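Local structure of homoserine O-acetyltransferase (Bacillus anthracis str. 'Ames Ancestor', 3I1I) at residues V27-E32 with R134-L139; G69-L74 with A150-S155; E234-T239 with S347-M352. The protein probably transfers an acetyl group from acetyl-CoA to the hydroxyl of homoserine, an activation step toward methionine, using an alpha/beta hydrolase fold. One frame throughout, in Å; residues are numbered along the deposited sequence.

Interaction 1: V27-E32 with R134-L139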
# COMPACT_ATOMS: atom_id res chain seq x y z
N VAL A 27 -1.26 32.67 5.60
CA VAL A 27 -1.11 31.81 4.43
C VAL A 27 -0.70 32.64 3.21
O VAL A 27 -0.98 33.83 3.14
CB VAL A 27 -2.45 31.09 4.10
CG1 VAL A 27 -2.92 30.21 5.29
CG2 VAL A 27 -3.48 32.09 3.77
N GLN A 28 -0.04 31.99 2.26
CA GLN A 28 0.25 32.56 0.95
C GLN A 28 -0.14 31.53 -0.11
O GLN A 28 -0.27 30.36 0.18
CB GLN A 28 1.73 32.88 0.80
CG GLN A 28 2.62 31.67 1.15
CD GLN A 28 4.11 31.89 0.93
OE1 GLN A 28 4.57 33.02 0.81
NE2 GLN A 28 4.86 30.78 0.85
N MSE A 29 -0.26 32.00 -1.34
CA MSE A 29 -0.78 31.21 -2.42
C MSE A 29 -0.24 31.75 -3.74
O MSE A 29 -0.53 32.87 -4.12
CB MSE A 29 -2.29 31.29 -2.41
CG MSE A 29 -2.98 30.30 -3.35
SE MSE A 29 -4.91 30.60 -3.36
CE MSE A 29 -5.52 28.85 -3.03
N GLY A 30 0.51 30.94 -4.47
CA GLY A 30 0.97 31.38 -5.78
C GLY A 30 -0.16 31.35 -6.76
O GLY A 30 -1.10 30.62 -6.57
N TYR A 31 -0.09 32.13 -7.82
CA TYR A 31 -1.07 31.97 -8.90
C TYR A 31 -0.52 32.54 -10.18
O TYR A 31 0.56 33.15 -10.18
CB TYR A 31 -2.40 32.65 -8.57
CG TYR A 31 -2.37 34.16 -8.51
CD1 TYR A 31 -2.80 34.92 -9.58
CD2 TYR A 31 -1.98 34.84 -7.35
CE1 TYR A 31 -2.78 36.31 -9.53
CE2 TYR A 31 -1.99 36.25 -7.29
CZ TYR A 31 -2.39 36.97 -8.38
OH TYR A 31 -2.40 38.36 -8.36
N GLU A 32 -1.25 32.34 -11.26
CA GLU A 32 -0.83 32.86 -12.53
C GLU A 32 -2.06 32.99 -13.39
O GLU A 32 -3.04 32.32 -13.10
CB GLU A 32 0.25 31.95 -13.15
CG GLU A 32 -0.24 30.62 -13.69
CD GLU A 32 0.89 29.67 -13.96
OE1 GLU A 32 1.60 29.35 -12.97
OE2 GLU A 32 1.06 29.22 -15.14
N ARG A 134 -12.05 28.72 -0.29
CA ARG A 134 -12.21 29.98 0.46
C ARG A 134 -11.03 30.93 0.22
O ARG A 134 -11.24 32.13 0.05
CB ARG A 134 -12.38 29.73 1.96
CG ARG A 134 -13.56 28.78 2.31
CD ARG A 134 -14.49 29.47 3.24
NE ARG A 134 -15.59 28.65 3.76
CZ ARG A 134 -16.85 28.66 3.30
NH1 ARG A 134 -17.23 29.43 2.26
NH2 ARG A 134 -17.75 27.88 3.89
N MSE A 135 -9.81 30.40 0.15
CA MSE A 135 -8.68 31.23 -0.15
C MSE A 135 -8.76 31.80 -1.56
O MSE A 135 -8.60 32.99 -1.73
CB MSE A 135 -7.39 30.48 0.04
CG MSE A 135 -7.05 30.33 1.51
SE MSE A 135 -5.61 29.04 1.70
CE MSE A 135 -4.29 29.91 0.52
N GLN A 136 -9.03 30.96 -2.55
CA GLN A 136 -9.17 31.42 -3.92
C GLN A 136 -10.21 32.55 -4.06
O GLN A 136 -10.01 33.52 -4.79
CB GLN A 136 -9.61 30.26 -4.79
CG GLN A 136 -8.53 29.23 -5.09
CD GLN A 136 -9.10 28.06 -5.88
OE1 GLN A 136 -10.26 27.68 -5.69
NE2 GLN A 136 -8.32 27.53 -6.80
N CYS A 137 -11.33 32.41 -3.35
CA CYS A 137 -12.36 33.38 -3.38
C CYS A 137 -11.91 34.75 -2.85
O CYS A 137 -12.31 35.79 -3.40
CB CYS A 137 -13.55 32.89 -2.57
SG CYS A 137 -14.96 33.93 -2.76
N GLU A 138 -11.07 34.76 -1.81
CA GLU A 138 -10.52 36.02 -1.32
C GLU A 138 -9.72 36.68 -2.39
O GLU A 138 -9.79 37.91 -2.56
CB GLU A 138 -9.57 35.84 -0.15
CG GLU A 138 -10.17 35.14 1.01
CD GLU A 138 -10.88 36.07 1.91
OE1 GLU A 138 -10.37 36.23 3.06
OE2 GLU A 138 -11.95 36.62 1.49
N LEU A 139 -8.91 35.88 -3.08
CA LEU A 139 -8.11 36.42 -4.18
C LEU A 139 -9.00 36.96 -5.29
O LEU A 139 -8.81 38.05 -5.74
CB LEU A 139 -7.13 35.37 -4.74
CG LEU A 139 -6.47 35.67 -6.10
CD1 LEU A 139 -5.86 37.06 -6.05
CD2 LEU A 139 -5.41 34.63 -6.50

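Interaction 2: G69-L74 with A150-S155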
# COMPACT_ATOMS: atom_id res chain seq x y z
N GLY A 69 2.51 23.81 -19.24
CA GLY A 69 1.66 23.51 -18.11
C GLY A 69 0.71 22.36 -18.35
O GLY A 69 0.44 21.99 -19.47
N TRP A 70 0.18 21.84 -17.27
CA TRP A 70 -0.44 20.51 -17.28
C TRP A 70 -1.76 20.36 -18.09
O TRP A 70 -2.18 19.24 -18.39
CB TRP A 70 -0.55 20.01 -15.85
CG TRP A 70 -1.26 20.91 -14.95
CD1 TRP A 70 -0.71 21.78 -14.08
CD2 TRP A 70 -2.69 21.06 -14.83
NE1 TRP A 70 -1.70 22.47 -13.41
CE2 TRP A 70 -2.92 22.04 -13.85
CE3 TRP A 70 -3.78 20.44 -15.44
CZ2 TRP A 70 -4.23 22.43 -13.45
CZ3 TRP A 70 -5.09 20.82 -15.04
CH2 TRP A 70 -5.29 21.82 -14.06
N TRP A 71 -2.41 21.47 -18.43
CA TRP A 71 -3.61 21.46 -19.28
C TRP A 71 -3.42 22.36 -20.49
O TRP A 71 -4.39 22.93 -21.03
CB TRP A 71 -4.87 21.86 -18.47
CG TRP A 71 -5.90 20.78 -18.26
CD1 TRP A 71 -5.78 19.46 -18.55
CD2 TRP A 71 -7.21 20.94 -17.68
NE1 TRP A 71 -6.93 18.78 -18.20
CE2 TRP A 71 -7.81 19.66 -17.65
CE3 TRP A 71 -7.91 22.03 -17.16
CZ2 TRP A 71 -9.10 19.45 -17.16
CZ3 TRP A 71 -9.20 21.83 -16.66
CH2 TRP A 71 -9.78 20.54 -16.67
N ASP A 72 -2.18 22.45 -20.96
CA ASP A 72 -1.82 23.38 -22.04
C ASP A 72 -2.63 23.15 -23.29
O ASP A 72 -3.01 24.10 -23.97
CB ASP A 72 -0.34 23.33 -22.38
CG ASP A 72 0.08 24.45 -23.32
OD1 ASP A 72 0.20 25.63 -22.86
OD2 ASP A 72 0.24 24.16 -24.52
N GLY A 73 -2.91 21.88 -23.60
CA GLY A 73 -3.70 21.56 -24.77
C GLY A 73 -5.11 22.12 -24.78
O GLY A 73 -5.70 22.26 -25.85
N LEU A 74 -5.68 22.39 -23.60
CA LEU A 74 -7.05 22.96 -23.48
C LEU A 74 -7.06 24.47 -23.43
O LEU A 74 -8.07 25.08 -23.75
CB LEU A 74 -7.74 22.48 -22.19
CG LEU A 74 -8.64 21.26 -22.26
CD1 LEU A 74 -9.11 20.91 -20.84
CD2 LEU A 74 -9.81 21.42 -23.28
N ALA A 150 -16.77 30.43 -15.33
CA ALA A 150 -16.65 28.98 -15.04
C ALA A 150 -15.58 28.74 -14.00
O ALA A 150 -14.61 29.52 -13.91
CB ALA A 150 -16.33 28.12 -16.32
N VAL A 151 -15.78 27.66 -13.24
CA VAL A 151 -14.75 27.10 -12.40
C VAL A 151 -14.62 25.61 -12.79
O VAL A 151 -15.58 24.93 -13.05
CB VAL A 151 -15.08 27.25 -10.91
CG1 VAL A 151 -16.31 26.41 -10.52
CG2 VAL A 151 -13.86 26.87 -10.07
N MSE A 152 -13.40 25.12 -12.83
CA MSE A 152 -13.15 23.79 -13.36
C MSE A 152 -11.81 23.24 -12.96
O MSE A 152 -10.93 23.98 -12.55
CB MSE A 152 -13.26 23.80 -14.87
CG MSE A 152 -12.35 24.77 -15.52
SE MSE A 152 -12.84 24.94 -17.46
CE MSE A 152 -12.67 22.96 -18.07
N GLY A 153 -11.70 21.93 -13.08
CA GLY A 153 -10.51 21.21 -12.75
C GLY A 153 -10.69 19.69 -12.84
O GLY A 153 -11.83 19.16 -12.83
N PRO A 154 -9.55 18.97 -12.96
CA PRO A 154 -9.59 17.52 -12.96
C PRO A 154 -9.28 17.02 -11.58
O PRO A 154 -8.43 17.59 -10.92
CB PRO A 154 -8.48 17.13 -13.93
CG PRO A 154 -7.40 18.20 -13.66
CD PRO A 154 -8.23 19.49 -13.37
N SER A 155 -10.00 15.99 -11.15
CA SER A 155 -9.67 15.21 -9.93
C SER A 155 -9.67 16.08 -8.68
O SER A 155 -10.69 16.70 -8.43
CB SER A 155 -8.36 14.45 -10.11
OG SER A 155 -8.16 13.52 -9.06

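Interaction 3: E234-T239 with S347-M352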
# COMPACT_ATOMS: atom_id res chain seq x y z
N GLU A 234 -6.46 -1.12 -16.12
CA GLU A 234 -5.60 -2.25 -15.85
C GLU A 234 -4.79 -2.71 -17.09
O GLU A 234 -3.61 -3.09 -16.99
CB GLU A 234 -6.38 -3.42 -15.25
CG GLU A 234 -7.39 -4.09 -16.14
CD GLU A 234 -6.77 -5.11 -17.07
OE1 GLU A 234 -7.54 -5.61 -17.92
OE2 GLU A 234 -5.55 -5.40 -16.98
N HIS A 235 -5.41 -2.65 -18.24
CA HIS A 235 -4.76 -3.10 -19.42
C HIS A 235 -3.59 -2.20 -19.84
O HIS A 235 -2.66 -2.65 -20.50
CB HIS A 235 -5.76 -3.22 -20.56
CG HIS A 235 -5.27 -4.10 -21.66
ND1 HIS A 235 -5.15 -3.67 -22.96
CD2 HIS A 235 -4.81 -5.37 -21.63
CE1 HIS A 235 -4.67 -4.66 -23.70
NE2 HIS A 235 -4.46 -5.70 -22.91
N PHE A 236 -3.63 -0.94 -19.43
CA PHE A 236 -2.50 -0.07 -19.65
C PHE A 236 -1.24 -0.66 -19.04
O PHE A 236 -0.21 -0.64 -19.69
CB PHE A 236 -2.74 1.33 -19.09
CG PHE A 236 -1.54 2.24 -19.20
CD1 PHE A 236 -1.33 2.98 -20.34
CD2 PHE A 236 -0.62 2.31 -18.16
CE1 PHE A 236 -0.21 3.84 -20.44
CE2 PHE A 236 0.49 3.14 -18.25
CZ PHE A 236 0.70 3.93 -19.39
N TYR A 237 -1.31 -1.17 -17.81
CA TYR A 237 -0.09 -1.69 -17.15
C TYR A 237 0.38 -3.01 -17.79
O TYR A 237 1.59 -3.30 -17.85
CB TYR A 237 -0.30 -1.89 -15.65
CG TYR A 237 -0.87 -0.68 -14.94
CD1 TYR A 237 -0.04 0.33 -14.48
CD2 TYR A 237 -2.24 -0.54 -14.74
CE1 TYR A 237 -0.56 1.43 -13.84
CE2 TYR A 237 -2.76 0.56 -14.12
CZ TYR A 237 -1.92 1.55 -13.66
OH TYR A 237 -2.40 2.64 -13.02
N GLU A 238 -0.58 -3.81 -18.24
CA GLU A 238 -0.34 -5.10 -18.83
C GLU A 238 0.45 -4.96 -20.14
O GLU A 238 1.39 -5.75 -20.38
CB GLU A 238 -1.66 -5.84 -19.08
CG GLU A 238 -1.53 -7.31 -19.23
CD GLU A 238 -1.14 -8.05 -17.90
OE1 GLU A 238 -1.44 -7.56 -16.79
OE2 GLU A 238 -0.51 -9.15 -18.00
N THR A 239 0.09 -3.98 -20.96
CA THR A 239 0.82 -3.71 -22.21
C THR A 239 2.00 -2.75 -22.08
O THR A 239 2.93 -2.85 -22.85
CB THR A 239 -0.11 -3.18 -23.31
OG1 THR A 239 -0.69 -1.95 -22.84
CG2 THR A 239 -1.23 -4.22 -23.58
N SER A 347 -11.05 5.56 -22.31
CA SER A 347 -9.66 5.54 -22.66
C SER A 347 -8.91 4.51 -21.86
O SER A 347 -9.20 4.30 -20.69
CB SER A 347 -9.06 6.93 -22.41
OG SER A 347 -7.67 6.85 -22.39
N ILE A 348 -7.92 3.91 -22.50
CA ILE A 348 -7.03 2.98 -21.84
C ILE A 348 -6.27 3.71 -20.76
O ILE A 348 -5.77 3.09 -19.82
CB ILE A 348 -6.03 2.31 -22.85
CG1 ILE A 348 -5.30 1.14 -22.16
CG2 ILE A 348 -5.05 3.35 -23.46
CD1 ILE A 348 -4.60 0.24 -23.10
N ASN A 349 -6.20 5.03 -20.86
CA ASN A 349 -5.55 5.85 -19.81
C ASN A 349 -6.28 6.03 -18.50
O ASN A 349 -5.72 6.62 -17.56
CB ASN A 349 -5.20 7.21 -20.36
CG ASN A 349 -4.04 7.16 -21.30
OD1 ASN A 349 -3.10 6.38 -21.09
ND2 ASN A 349 -4.09 7.96 -22.35
N GLY A 350 -7.51 5.54 -18.40
CA GLY A 350 -8.23 5.57 -17.13
C GLY A 350 -8.35 6.98 -16.58
O GLY A 350 -8.69 7.92 -17.34
N HIS A 351 -8.05 7.14 -15.29
CA HIS A 351 -8.09 8.43 -14.62
C HIS A 351 -7.30 9.51 -15.37
O HIS A 351 -7.77 10.64 -15.50
CB HIS A 351 -7.51 8.27 -13.24
CG HIS A 351 -7.67 9.46 -12.36
ND1 HIS A 351 -8.90 9.95 -11.96
CD2 HIS A 351 -6.73 10.26 -11.79
CE1 HIS A 351 -8.71 11.00 -11.18
NE2 HIS A 351 -7.41 11.21 -11.07
N MSE A 352 -6.12 9.16 -15.86
CA MSE A 352 -5.21 10.12 -16.51
C MSE A 352 -5.72 10.58 -17.87
O MSE A 352 -5.15 11.50 -18.45
CB MSE A 352 -3.83 9.49 -16.70
CG MSE A 352 -3.10 9.14 -15.41
SE MSE A 352 -3.13 10.64 -14.14
CE MSE A 352 -2.13 11.99 -15.04

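Interaction 1: V27-E32 with R134-L139
Strand 24-34 of the central mixed sheet packs here against helix 129-142 of the alpha/beta hydrolase fold, with V27, M29 and Y31 meeting M135, Q136 and L139. The alternation of the strand picks the partners: these three residues turn one side to the helix, whereas Q28 points the other way and bonds through NE2 to the carbonyl of T106. The axes of the two short segments approach to 10.1 Å. At V27 the branch that touches is CG2, 4.0 Å from CE of M135. CE of M135 also touches M29, 3.8 Å from M29 CB. M29, a selenomethionine like M135, leaves the strand with CG opposite the backbone N (chi1 -170°) and stays extended as far as SE. A bend at the last torsion then lays its CE against the aliphatic part of Q136, 3.7 Å from CG, and also 3.9 Å from CE of M135, so the two selenomethionine methyls meet. One helical turn beyond M135, L139 works differently: its CD2 sits over a face of the Y31 ring in a CH-pi contact, 3.7 Å from the centroid and 19° off the normal, while L139 CD1 comes to 4.1 Å from Y31 CE2. The polar ends find partners outside the two segments: Q136 OE1 with W164 NE1, Q136 NE2 with T91 OG1, and the Y31 hydroxyl with E301 of the second subunit. T91, on the adjacent strand 87-91, touches M29, Y31 and L139 from the sheet. With no hydrogen bond between the segments, the join is a buried, apolar helix-on-sheet layer, as expected of the alpha/beta hydrolase fold, where helices flank a central sheet and this one precedes the strand that leads into the probable nucleophile elbow.

Interaction 2: G69-L74 with A150-S155
P154, at the end of strand 150-154, pushes its ring toward the paired indoles of W70 and W71. Its CD lies over one face of the W71 six-membered ring in a CH-pi contact, 4.0 Å from the centroid and 20° off the normal, and its CG comes within 3.8 Å of W70 CZ3. With CG between its backbone N and carbonyl carbon (chi1 55°), W70 brings CZ3 both to P154 and over that same face of W71, displaced toward the rim; over the opposite face sits L74 CD1, 3.6 Å above the plane and centred. W71 is therefore clasped on both faces, and its first torsion, -113°, lies away from any staggered value. M152, a selenomethionine, bends at its last torsion, and this carries CE to W71, 3.9 Å from CZ3. The backbone of G153 joins in, its C 4.0 Å from W71 CH2. The indole nitrogens bond outside the contact, W70 NE1 to the carbonyl of T54 and W71 NE1 to that of G354, bonds that would restrain how each ring is turned. Around this buried cluster, I47 of strand 44-48 touches W70, W71 and M152, V178 of strand 174-178 touches W71, and helix 362-370 reaches M152 through V365 and L74 through E362.

Interaction 3: E234-T239 with S347-M352
I348 lies against the H235-F236 portion of helix 234-240, its chain running along the helix backbone: CG1 is 3.8 Å from the F236 N, and CD1 ends 4.0 Å from H235 ND1. F236 CB closes on the I348 carbonyl O at 3.6 Å, and the F236 ring, with CG opposite the backbone N (chi1 175°), reaches N349, whose OD1 is 3.9 Å from CE1; ring and amide planes stand 60° apart. Behind this shell, S347 OG accepts from the N349 N at 2.8 Å, an ST turn set inside the type I turn S347-G350. N349 ND2 bonds to D357, and F236 stacks on F232. On the helix, H235 O is gripped from opposite faces of its plane by the N and OG1 of T239. I348 also has a backbone bond to D233. I348 and N349 lie three and two residues before H351, the probable catalytic histidine. Between the two segments themselves there is no hydrogen bond, so this surface contact rests on apolar and van der Waals touch, while the turn and the I348-D233 bond probably hold I348 in place against the helix.

Interactions 2 and 3 converge on the probable active site: S155 OG of 150-155 lies 3.1 Å from H351 NE2 of 347-352, and D318 bonds to the other ring nitrogen, in the geometry of a Ser-His-Asp triad with S155 on a probable nucleophile elbow. Their centres are about 21 Å apart, but S155 and H351 bring them into touch. Interaction 1 does not touch interaction 2: their centres are about 17 Å apart and nearest atoms about 6 Å, though both bear on the same sheet, and the Q136 side chain lies near the probable elbow without touching it. Interactions 1 and 3 lie on opposite sides of the chain's centre, centres about 34 Å and nearest atoms about 17 Å apart.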